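Local coordinates for protein 6-phospho-beta-d glycosidase (Streptococcus pyogenes, PDB 5FOO) that probably hydrolyses 6-phospho-beta-glucosides as a family 1 glycoside hydrolase and binds 6-phosphocyclophellitol in its ligand pocket, at residues A[10-16]-A[70-76]; A[51-57]-A[441-445]; A[368-374]-A[388-393]; A[431-435]-A[447-453]. The protein carries 1 engineered substitution. All coordinates share one frame; numbering follows the deposited sequence.

Interaction 1 of 4, residues A[10-16]-A[70-76]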
# COMPACT_ATOMS: atom_id res chain seq x y z
N TRP A 10 -13.82 8.68 4.29
CA TRP A 10 -12.89 9.38 5.09
C TRP A 10 -12.41 8.45 6.17
O TRP A 10 -13.18 7.84 6.93
CB TRP A 10 -13.51 10.58 5.74
CG TRP A 10 -14.04 11.63 4.85
CD1 TRP A 10 -15.37 11.97 4.69
CD2 TRP A 10 -13.28 12.67 4.18
NE1 TRP A 10 -15.46 13.05 3.86
CE2 TRP A 10 -14.20 13.51 3.55
CE3 TRP A 10 -11.93 12.90 3.97
CZ2 TRP A 10 -13.80 14.58 2.75
CZ3 TRP A 10 -11.56 13.96 3.20
CH2 TRP A 10 -12.49 14.77 2.60
N GLY A 11 -11.09 8.35 6.28
CA GLY A 11 -10.52 7.50 7.32
C GLY A 11 -9.03 7.40 7.09
O GLY A 11 -8.42 8.27 6.47
N GLY A 12 -8.45 6.33 7.60
CA GLY A 12 -7.05 6.13 7.38
C GLY A 12 -6.76 4.68 7.21
O GLY A 12 -7.65 3.85 7.34
N ALA A 13 -5.51 4.45 6.84
CA ALA A 13 -4.97 3.21 6.46
C ALA A 13 -3.78 2.78 7.39
O ALA A 13 -2.95 3.60 7.81
CB ALA A 13 -4.47 3.32 5.05
N THR A 14 -3.73 1.46 7.61
CA THR A 14 -2.69 0.72 8.31
C THR A 14 -2.60 -0.67 7.65
O THR A 14 -3.20 -0.90 6.58
CB THR A 14 -2.95 0.71 9.83
OG1 THR A 14 -1.83 0.21 10.53
CG2 THR A 14 -4.20 -0.10 10.24
N SER A 15 -1.82 -1.56 8.26
CA SER A 15 -1.72 -2.94 7.84
C SER A 15 -1.63 -3.84 9.08
O SER A 15 -1.33 -3.37 10.18
CB SER A 15 -0.49 -3.10 6.95
OG SER A 15 0.68 -2.99 7.70
N GLY A 16 -1.95 -5.11 8.93
CA GLY A 16 -1.85 -6.09 10.03
C GLY A 16 -0.42 -6.09 10.66
O GLY A 16 -0.27 -5.99 11.89
N HIS A 70 -14.18 9.26 11.41
CA HIS A 70 -13.81 8.32 10.34
C HIS A 70 -15.04 7.50 9.94
O HIS A 70 -15.74 7.01 10.82
CB HIS A 70 -12.66 7.41 10.79
CG HIS A 70 -11.38 8.14 11.04
ND1 HIS A 70 -10.15 7.52 11.02
CD2 HIS A 70 -11.12 9.46 11.27
CE1 HIS A 70 -9.19 8.41 11.25
NE2 HIS A 70 -9.76 9.60 11.42
N ASN A 71 -15.33 7.38 8.66
CA ASN A 71 -16.40 6.45 8.20
C ASN A 71 -15.93 5.16 7.53
O ASN A 71 -16.76 4.31 7.13
CB ASN A 71 -17.35 7.20 7.27
CG ASN A 71 -16.67 7.63 5.99
OD1 ASN A 71 -15.73 6.97 5.50
ND2 ASN A 71 -17.18 8.70 5.39
N SER A 72 -14.61 4.97 7.47
CA SER A 72 -13.99 3.86 6.80
C SER A 72 -12.58 3.63 7.43
O SER A 72 -12.06 4.53 8.09
CB SER A 72 -13.92 4.13 5.32
OG SER A 72 -13.34 5.39 5.06
N TYR A 73 -12.07 2.40 7.33
CA TYR A 73 -10.78 1.99 7.93
C TYR A 73 -10.22 0.88 7.05
O TYR A 73 -10.87 -0.14 6.89
CB TYR A 73 -10.99 1.46 9.35
CG TYR A 73 -9.79 0.95 10.14
CD1 TYR A 73 -8.91 1.83 10.78
CD2 TYR A 73 -9.53 -0.41 10.28
CE1 TYR A 73 -7.84 1.35 11.59
CE2 TYR A 73 -8.47 -0.89 11.04
CZ TYR A 73 -7.61 -0.01 11.70
OH TYR A 73 -6.56 -0.53 12.46
N ARG A 74 -8.99 1.07 6.53
CA ARG A 74 -8.28 0.03 5.78
C ARG A 74 -7.16 -0.57 6.60
O ARG A 74 -6.31 0.14 7.14
CB ARG A 74 -7.75 0.57 4.46
CG ARG A 74 -7.24 -0.51 3.51
CD ARG A 74 -5.72 -0.60 3.40
NE ARG A 74 -5.11 0.60 2.82
CZ ARG A 74 -3.81 0.68 2.45
NH1 ARG A 74 -2.96 -0.36 2.58
NH2 ARG A 74 -3.35 1.78 1.88
N THR A 75 -7.24 -1.88 6.76
CA THR A 75 -6.13 -2.65 7.27
C THR A 75 -5.90 -3.91 6.40
O THR A 75 -6.45 -4.05 5.34
CB THR A 75 -6.34 -3.00 8.77
OG1 THR A 75 -5.10 -3.42 9.36
CG2 THR A 75 -7.41 -4.06 8.98
N SER A 76 -5.05 -4.82 6.84
CA SER A 76 -4.82 -6.03 6.11
C SER A 76 -5.00 -7.21 7.02
O SER A 76 -4.86 -7.12 8.24
CB SER A 76 -3.43 -6.03 5.45
OG SER A 76 -2.38 -6.22 6.39
O HOH W 1 -9.92 4.98 9.80
O HOH W 2 -2.82 -2.68 4.23
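A13 pairs with R74 where strands 10-13 and 72-76 run parallel, their axes 5.1 Å apart at closest. T14 N gives a hydrogen bond to R74 O at 2.9 Å, and R74 N gives one to G12 O. At the start of the pair N71 N donates to W10 O, and the N71 side chain adds a second bond. Its CG lies between its own backbone N and carbonyl carbon (chi1 65°), which brings OD1 to W10 N at 2.8 Å, nearly straight at 167°. S72 OG donates to the same oxygen, so two donors fix that end of the amide. ND2 lies at the edge of the W10 indole and bonds to F8 O, while W10 NE1 reaches N460. G11 CA sits over one face of the H70 imidazole. One water joins G12 N, H70 ND1 and S72 O. Further along, A13 CB lies over a face of the R74 guanidinium, 3.6 Å from NE. A second water links R74 NH1 to T14 O, and R74 NH2 bonds to S365 O. T14 CG2 touches Y73 OH at 3.3 Å and lies alongside T75, 3.6 Å from OG1. S76 OG accepts from G16 N at 2.8 Å. S15 is the N-cap of helix 16-19. In the eight-stranded TIM barrel, strand 410-416 lies next to 9-13, strand 112-116 next to 72-76, and helix 54-67 packs against H70 and Y73.

Interaction 2 of 4, residues A[51-57]-A[441-445]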
# COMPACT_ATOMS: atom_id res chain seq x y z
N ALA A 51 4.31 -4.00 18.09
CA ALA A 51 3.93 -2.96 17.19
C ALA A 51 2.99 -1.96 17.89
O ALA A 51 3.35 -1.47 18.96
CB ALA A 51 3.31 -3.56 15.92
N SER A 52 1.78 -1.68 17.38
CA SER A 52 0.92 -0.76 18.08
C SER A 52 -0.22 -1.48 18.81
O SER A 52 -1.20 -0.87 19.08
CB SER A 52 0.42 0.36 17.14
OG SER A 52 1.47 1.33 16.96
N ASP A 53 -0.07 -2.76 19.12
CA ASP A 53 -0.94 -3.47 20.05
C ASP A 53 -2.42 -3.54 19.57
O ASP A 53 -3.36 -3.66 20.39
CB ASP A 53 -0.85 -2.84 21.48
CG ASP A 53 -1.47 -3.72 22.57
OD1 ASP A 53 -1.34 -4.98 22.40
OD2 ASP A 53 -2.07 -3.13 23.58
N ALA A 54 -2.63 -3.48 18.26
CA ALA A 54 -3.98 -3.63 17.71
C ALA A 54 -4.59 -5.02 17.98
O ALA A 54 -5.83 -5.16 18.04
CB ALA A 54 -4.01 -3.28 16.24
N TYR A 55 -3.76 -6.05 18.15
CA TYR A 55 -4.29 -7.32 18.59
C TYR A 55 -5.26 -7.14 19.80
O TYR A 55 -6.38 -7.73 19.83
CB TYR A 55 -3.22 -8.38 18.86
CG TYR A 55 -3.83 -9.71 19.27
CD1 TYR A 55 -4.28 -10.60 18.31
CD2 TYR A 55 -4.02 -10.05 20.62
CE1 TYR A 55 -4.92 -11.78 18.68
CE2 TYR A 55 -4.61 -11.26 20.98
CZ TYR A 55 -5.07 -12.11 20.00
OH TYR A 55 -5.68 -13.34 20.31
N HIS A 56 -4.85 -6.30 20.77
CA HIS A 56 -5.63 -6.05 21.95
C HIS A 56 -6.56 -4.85 21.81
O HIS A 56 -7.68 -4.90 22.27
CB HIS A 56 -4.71 -5.87 23.15
CG HIS A 56 -3.89 -7.09 23.48
ND1 HIS A 56 -2.52 -7.13 23.32
CD2 HIS A 56 -4.24 -8.27 24.04
CE1 HIS A 56 -2.08 -8.30 23.74
NE2 HIS A 56 -3.10 -9.01 24.17
N GLN A 57 -6.14 -3.81 21.13
CA GLN A 57 -6.85 -2.53 21.15
C GLN A 57 -7.71 -2.17 19.94
O GLN A 57 -8.19 -1.06 19.86
CB GLN A 57 -5.82 -1.41 21.37
CG GLN A 57 -5.13 -1.50 22.73
CD GLN A 57 -4.45 -0.18 23.11
OE1 GLN A 57 -5.09 0.87 23.11
NE2 GLN A 57 -3.15 -0.22 23.36
N THR A 441 3.85 2.14 26.54
CA THR A 441 2.59 1.88 27.27
C THR A 441 1.39 1.55 26.37
O THR A 441 0.34 1.23 26.89
CB THR A 441 2.16 3.12 28.10
OG1 THR A 441 1.83 4.21 27.24
CG2 THR A 441 3.31 3.53 29.10
N GLN A 442 1.56 1.70 25.06
CA GLN A 442 0.48 1.60 24.06
C GLN A 442 -0.75 2.48 24.33
O GLN A 442 -1.85 2.21 23.84
CB GLN A 442 0.10 0.13 23.94
CG GLN A 442 1.25 -0.75 23.55
CD GLN A 442 1.70 -0.51 22.14
OE1 GLN A 442 0.92 -0.07 21.24
NE2 GLN A 442 2.96 -0.81 21.90
N VAL A 443 -0.54 3.55 25.08
CA VAL A 443 -1.57 4.56 25.26
C VAL A 443 -1.62 5.49 24.07
O VAL A 443 -0.58 6.05 23.63
CB VAL A 443 -1.27 5.39 26.53
CG1 VAL A 443 -2.22 6.61 26.66
CG2 VAL A 443 -1.37 4.46 27.72
N ARG A 444 -2.84 5.75 23.60
CA ARG A 444 -3.07 6.67 22.47
C ARG A 444 -3.39 8.08 22.96
O ARG A 444 -3.96 8.28 24.03
CB ARG A 444 -4.23 6.21 21.59
CG ARG A 444 -3.96 5.06 20.65
CD ARG A 444 -3.76 3.77 21.39
NE ARG A 444 -3.99 2.62 20.53
CZ ARG A 444 -3.15 1.63 20.27
NH1 ARG A 444 -1.88 1.59 20.73
NH2 ARG A 444 -3.59 0.62 19.50
N ARG A 445 -3.03 9.07 22.17
CA ARG A 445 -3.43 10.42 22.41
C ARG A 445 -3.58 11.17 21.10
O ARG A 445 -2.58 11.38 20.39
CB ARG A 445 -2.39 11.13 23.28
CG ARG A 445 -2.79 12.57 23.47
CD ARG A 445 -2.26 13.21 24.73
NE ARG A 445 -3.08 14.41 24.96
CZ ARG A 445 -2.88 15.34 25.88
NH1 ARG A 445 -1.85 15.26 26.74
NH2 ARG A 445 -3.71 16.38 25.93
O HOH W 3 -4.48 2.16 25.44
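Q57 lays its amide over the R444 guanidinium. The two side chains come from opposite directions and their planes are only 22° apart. Q57 OE1 stands over one face, offset toward the rim, 3.3 Å from R444 NE. The groups stack; the OE1 to NE approach has too poor an angle for a hydrogen bond. The guanidinium edge does the bonding. R444 NH2 meets S52 O at 2.8 Å, nearly in line with the carbonyl, and NH1 grips the same oxygen from above the carbonyl plane at 3.0 Å. NH1 also donates to Q442 OE1 on a lone pair of that oxygen, while NH2 has a salt bridge with D61. The amide of Q442 is turned 88° from that of Q57. Q57 NE2 donates almost straight to Q442 O at 2.8 Å, and also to D53 OD2. Q442 folds back at chi2 (-69°), which sends its NE2 to A51 O at 3.0 Å. N437 bonds to both Q442 OE1 and R444 NH1. D53 is at the N-cap position of helix 54-67, but its carboxylate holds the side chains of H56 and Q57 instead of capping. A water bridges Q57 OE1 and Q442 O. The contact thus ties the start of helix 54-67, on the outside of the TIM barrel, to the hairpin of strands 435-437 and 444-446, which follows the last barrel strand.

Interaction 3 of 4, residues A[368-374]-A[388-393]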
# COMPACT_ATOMS: atom_id res chain seq x y z
N GLY A 368 0.11 10.71 3.61
CA GLY A 368 0.49 11.22 4.91
C GLY A 368 1.93 11.68 4.90
O GLY A 368 2.64 11.60 3.86
N VAL A 369 2.33 12.18 6.05
CA VAL A 369 3.67 12.75 6.27
C VAL A 369 4.19 12.29 7.64
O VAL A 369 3.49 12.32 8.66
CB VAL A 369 3.70 14.30 6.16
CG1 VAL A 369 2.86 14.99 7.23
CG2 VAL A 369 5.16 14.79 6.23
N GLY A 370 5.45 11.87 7.62
CA GLY A 370 6.11 11.25 8.75
C GLY A 370 7.23 12.16 9.26
O GLY A 370 8.02 12.66 8.44
N ILE A 371 7.31 12.33 10.58
CA ILE A 371 8.22 13.29 11.26
C ILE A 371 8.74 12.60 12.50
O ILE A 371 7.99 11.86 13.14
CB ILE A 371 7.41 14.56 11.64
CG1 ILE A 371 7.00 15.30 10.37
CG2 ILE A 371 8.11 15.53 12.59
CD1 ILE A 371 8.19 15.74 9.54
N SER A 372 10.01 12.79 12.82
CA SER A 372 10.57 12.34 14.12
C SER A 372 10.44 13.39 15.24
O SER A 372 10.04 14.54 15.02
CB SER A 372 12.03 11.91 13.94
OG SER A 372 12.78 13.02 13.52
N GLY A 373 10.73 12.98 16.46
CA GLY A 373 10.81 13.91 17.57
C GLY A 373 9.57 14.77 17.79
O GLY A 373 9.69 15.99 18.11
N GLU A 374 8.39 14.15 17.67
CA GLU A 374 7.17 14.96 17.76
C GLU A 374 6.92 15.44 19.18
O GLU A 374 6.03 16.26 19.38
CB GLU A 374 5.92 14.21 17.24
CG GLU A 374 5.94 13.92 15.75
CD GLU A 374 4.57 13.55 15.21
OE1 GLU A 374 3.90 12.65 15.82
OE2 GLU A 374 4.19 14.20 14.20
N TYR A 388 2.26 21.15 10.86
CA TYR A 388 2.89 20.63 9.64
C TYR A 388 2.04 19.51 8.97
O TYR A 388 1.96 19.43 7.78
CB TYR A 388 4.30 20.13 9.89
CG TYR A 388 4.38 19.19 11.07
CD1 TYR A 388 4.64 19.68 12.34
CD2 TYR A 388 4.25 17.82 10.91
CE1 TYR A 388 4.69 18.81 13.45
CE2 TYR A 388 4.33 16.94 11.99
CZ TYR A 388 4.55 17.45 13.26
OH TYR A 388 4.61 16.65 14.34
N ARG A 389 1.42 18.62 9.76
CA ARG A 389 0.64 17.50 9.19
C ARG A 389 -0.73 17.98 8.63
O ARG A 389 -1.15 17.62 7.53
CB ARG A 389 0.44 16.41 10.24
CG ARG A 389 -0.32 15.21 9.71
CD ARG A 389 -0.21 14.01 10.60
NE ARG A 389 1.17 13.58 10.61
CZ ARG A 389 2.00 13.67 11.64
NH1 ARG A 389 1.61 14.17 12.83
NH2 ARG A 389 3.28 13.24 11.46
N ILE A 390 -1.41 18.83 9.39
CA ILE A 390 -2.60 19.56 8.92
C ILE A 390 -2.36 20.26 7.60
O ILE A 390 -3.08 20.01 6.61
CB ILE A 390 -3.07 20.56 9.97
CG1 ILE A 390 -3.57 19.77 11.19
CG2 ILE A 390 -4.14 21.51 9.39
CD1 ILE A 390 -3.97 20.63 12.39
N GLN A 391 -1.30 21.06 7.55
CA GLN A 391 -0.95 21.72 6.33
C GLN A 391 -0.69 20.72 5.18
O GLN A 391 -1.25 20.85 4.07
CB GLN A 391 0.29 22.56 6.55
CG GLN A 391 0.69 23.38 5.35
CD GLN A 391 -0.38 24.44 5.06
OE1 GLN A 391 -1.06 24.93 5.99
NE2 GLN A 391 -0.57 24.75 3.77
N PHE A 392 0.15 19.72 5.41
CA PHE A 392 0.42 18.72 4.36
C PHE A 392 -0.91 18.08 3.89
O PHE A 392 -1.14 17.97 2.69
CB PHE A 392 1.41 17.65 4.90
CG PHE A 392 1.78 16.53 3.94
CD1 PHE A 392 0.95 15.42 3.76
CD2 PHE A 392 3.04 16.48 3.33
CE1 PHE A 392 1.33 14.35 2.94
CE2 PHE A 392 3.41 15.43 2.54
CZ PHE A 392 2.58 14.35 2.34
N LEU A 393 -1.70 17.56 4.81
CA LEU A 393 -2.98 16.87 4.41
C LEU A 393 -3.88 17.83 3.64
O LEU A 393 -4.37 17.51 2.57
CB LEU A 393 -3.69 16.24 5.60
CG LEU A 393 -2.89 15.13 6.33
CD1 LEU A 393 -3.67 14.65 7.53
CD2 LEU A 393 -2.46 13.95 5.48
O HOH W 4 0.21 11.59 8.35
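R389 reaches V369 and E374 because its chain runs out straight, with CG anti to the backbone N (chi1 -178°), and then turns at chi3 (-65°). That bend lays the guanidinium edge-on to two acceptors. NE and NH2 grip V369 O side-on, at 3.3 and 3.0 Å, with the oxygen in the guanidinium plane. NH1 and NH2 both go to E374 OE2 in a salt bridge. NH1 uses the syn lone pair at 2.9 Å, whereas NH2 comes from above the carboxylate plane. Y388 CG lies between its own backbone N and carbonyl carbon (chi1 49°), and the phenol reaches the same oxygen. Y388 OH donates to E374 OE2, but the modelled 2.5 Å is very short and doubtful in detail. OE2 thus takes both guanidinium nitrogens, with the phenol oxygen beside it. R389 NH1 also has a salt bridge with D386. The surrounding fold is the TIM barrel. Residues 368-374 follow strand 362-367, whose E366 lines the ligand pocket, and helix 387-405 is the next helix in the chain. Apolar packing fills in around the polar grip. V369 CB sits over the centre of the F392 ring, 3.6 Å from CD2, and makes a CH-pi contact. F392 is stacked on H396 as well. I371 CG1 packs against Y388 CE2 at 3.5 Å. L393 CD2 approaches G368 CA at 4.1 Å. A water accepts from V369 N and more weakly from R389 NE.

Interaction 4 of 4, residues A[431-435]-A[447-453]. With JAZ (6-phosphocyclophellitol), chain G.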
# COMPACT_ATOMS: atom_id res chain seq x y z
N ARG A 431 6.85 9.33 12.79
CA ARG A 431 5.45 9.17 13.20
C ARG A 431 4.59 9.80 12.13
O ARG A 431 4.88 10.89 11.70
CB ARG A 431 5.22 9.83 14.56
CG ARG A 431 6.22 9.44 15.68
CD ARG A 431 6.15 7.95 15.89
NE ARG A 431 6.92 7.45 17.03
CZ ARG A 431 6.43 7.18 18.22
NH1 ARG A 431 5.14 7.39 18.53
NH2 ARG A 431 7.25 6.72 19.14
N TYR A 432 3.61 9.03 11.66
CA TYR A 432 2.60 9.46 10.67
C TYR A 432 1.16 9.65 11.23
O TYR A 432 0.28 10.07 10.53
CB TYR A 432 2.50 8.40 9.54
CG TYR A 432 3.63 8.39 8.52
CD1 TYR A 432 4.83 7.72 8.74
CD2 TYR A 432 3.48 9.04 7.30
CE1 TYR A 432 5.85 7.69 7.78
CE2 TYR A 432 4.48 9.02 6.33
CZ TYR A 432 5.68 8.35 6.57
OH TYR A 432 6.66 8.38 5.58
N GLY A 433 0.92 9.36 12.50
CA GLY A 433 -0.43 9.26 13.02
C GLY A 433 -1.13 10.58 13.10
O GLY A 433 -0.51 11.66 13.35
N LEU A 434 -2.45 10.51 12.95
CA LEU A 434 -3.30 11.58 13.48
C LEU A 434 -3.35 11.46 15.02
O LEU A 434 -3.68 12.38 15.73
CB LEU A 434 -4.73 11.38 12.95
CG LEU A 434 -4.94 11.42 11.46
CD1 LEU A 434 -6.35 10.95 11.14
CD2 LEU A 434 -4.65 12.82 10.90
N VAL A 435 -3.11 10.26 15.52
CA VAL A 435 -3.17 9.94 16.93
C VAL A 435 -1.84 9.32 17.32
O VAL A 435 -1.38 8.35 16.72
CB VAL A 435 -4.28 8.91 17.20
CG1 VAL A 435 -4.35 8.54 18.69
CG2 VAL A 435 -5.64 9.47 16.70
N LYS A 447 -3.66 13.81 18.18
CA LYS A 447 -2.87 15.01 17.90
C LYS A 447 -3.83 16.06 17.36
O LYS A 447 -5.01 15.75 17.03
CB LYS A 447 -1.75 14.73 16.88
CG LYS A 447 -0.96 13.47 17.13
CD LYS A 447 0.20 13.32 16.14
CE LYS A 447 0.85 11.94 16.25
NZ LYS A 447 1.64 11.52 15.07
N ALA A 448 -3.35 17.29 17.27
CA ALA A 448 -4.17 18.33 16.66
C ALA A 448 -4.73 17.93 15.29
O ALA A 448 -5.82 18.39 14.93
CB ALA A 448 -3.41 19.61 16.51
N SER A 449 -4.00 17.16 14.50
CA SER A 449 -4.47 16.84 13.16
C SER A 449 -5.68 15.92 13.22
O SER A 449 -6.49 15.96 12.33
CB SER A 449 -3.39 16.22 12.28
OG SER A 449 -2.95 15.08 12.91
N ALA A 450 -5.83 15.14 14.29
CA ALA A 450 -7.01 14.29 14.44
C ALA A 450 -8.30 15.12 14.53
O ALA A 450 -9.32 14.69 13.96
CB ALA A 450 -6.89 13.41 15.66
N TYR A 451 -8.27 16.24 15.27
CA TYR A 451 -9.42 17.14 15.42
C TYR A 451 -9.64 17.93 14.15
O TYR A 451 -10.79 18.21 13.78
CB TYR A 451 -9.33 18.04 16.67
CG TYR A 451 -9.33 17.19 17.91
CD1 TYR A 451 -10.48 16.48 18.31
CD2 TYR A 451 -8.17 17.03 18.65
CE1 TYR A 451 -10.46 15.66 19.43
CE2 TYR A 451 -8.13 16.20 19.73
CZ TYR A 451 -9.26 15.52 20.11
OH TYR A 451 -9.18 14.73 21.19
N TRP A 452 -8.58 18.26 13.43
CA TRP A 452 -8.77 18.92 12.17
C TRP A 452 -9.45 17.99 11.15
O TRP A 452 -10.39 18.42 10.41
CB TRP A 452 -7.49 19.49 11.61
CG TRP A 452 -7.60 20.00 10.20
CD1 TRP A 452 -7.95 21.26 9.76
CD2 TRP A 452 -7.31 19.24 9.03
NE1 TRP A 452 -7.94 21.30 8.39
CE2 TRP A 452 -7.54 20.07 7.92
CE3 TRP A 452 -6.89 17.90 8.82
CZ2 TRP A 452 -7.36 19.62 6.62
CZ3 TRP A 452 -6.72 17.46 7.52
CH2 TRP A 452 -6.93 18.32 6.44
N PHE A 453 -9.00 16.73 11.10
CA PHE A 453 -9.49 15.82 10.07
C PHE A 453 -10.92 15.43 10.43
O PHE A 453 -11.71 15.20 9.57
CB PHE A 453 -8.60 14.58 9.97
CG PHE A 453 -8.96 13.66 8.84
CD1 PHE A 453 -8.85 14.10 7.54
CD2 PHE A 453 -9.35 12.36 9.07
CE1 PHE A 453 -9.17 13.26 6.48
CE2 PHE A 453 -9.59 11.48 8.02
CZ PHE A 453 -9.57 11.96 6.73
C2 JAZ G . 4.43 2.73 5.04
C3 JAZ G . 3.22 1.96 4.47
C4 JAZ G . 3.23 2.01 2.94
C5 JAZ G . 3.21 3.43 2.40
C6 JAZ G . 4.31 4.25 3.03
C7 JAZ G . 4.31 4.17 4.56
C8 JAZ G . 5.33 5.11 5.19
O9 JAZ G . 6.62 4.70 4.77
P10 JAZ G . 7.86 4.92 5.73
O11 JAZ G . 9.00 4.32 4.98
O12 JAZ G . 7.57 4.48 7.10
O13 JAZ G . 8.00 6.38 5.85
O14 JAZ G . 5.58 3.87 2.48
O15 JAZ G . 4.39 2.75 6.47
O16 JAZ G . 3.35 0.62 4.89
O17 JAZ G . 2.13 1.27 2.43
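K447 stands just before helix 448-459, the last long helix of the TIM barrel, and its side chain runs along the 431-435 loop that follows the eighth strand. Its backbone N gives a hydrogen bond to L434 O at 2.8 Å. The extended chain then passes from one carbonyl to the next. CB lies 3.3 Å from L434 O, and CG lies 3.2 Å from the same oxygen. CD moves on to G433 O at 3.3 Å. CE stays near that oxygen and also touches V435 C. At the tip, NZ donates to G433 O at 2.8 Å, and it has salt bridges with E374 and D420. This buried ammonium is therefore held by two carboxylates and a carbonyl. L434 packs against the helix. Its CD2 meets S449 OG at 3.5 Å, its CB packs on A450 CB, and its CD1 touches F453 CD2 at 3.9 Å. S449 OG itself bonds to D386. Y432 belongs to the ligand pocket. The phosphate oxygen O13 of 6-phosphocyclophellitol lies at the edge of its ring and accepts a hydrogen bond from Y432 OH, whose modelled 2.4 Å is shorter than expected and doubtful in detail.

Overall arrangement
Interaction 1 is the most central, its centre about 11 Å from that of the chain. It is a barrel-strand pair held largely by backbone bonds. Interaction 2 lies farthest out, at about 21 Å, is only partly buried, and relies on amide and guanidinium groups. Interactions 3 and 4 are buried contacts between loops after barrel strands and outer helices. A salt bridge joins them, and G370 N lies against the Y432 ring. F453 carries interaction 4 to H70 and W10 of interaction 1. V435 packs on R444, so interactions 2 and 4 meet at the small hairpin. Only interaction 4 includes a residue of the ligand pocket.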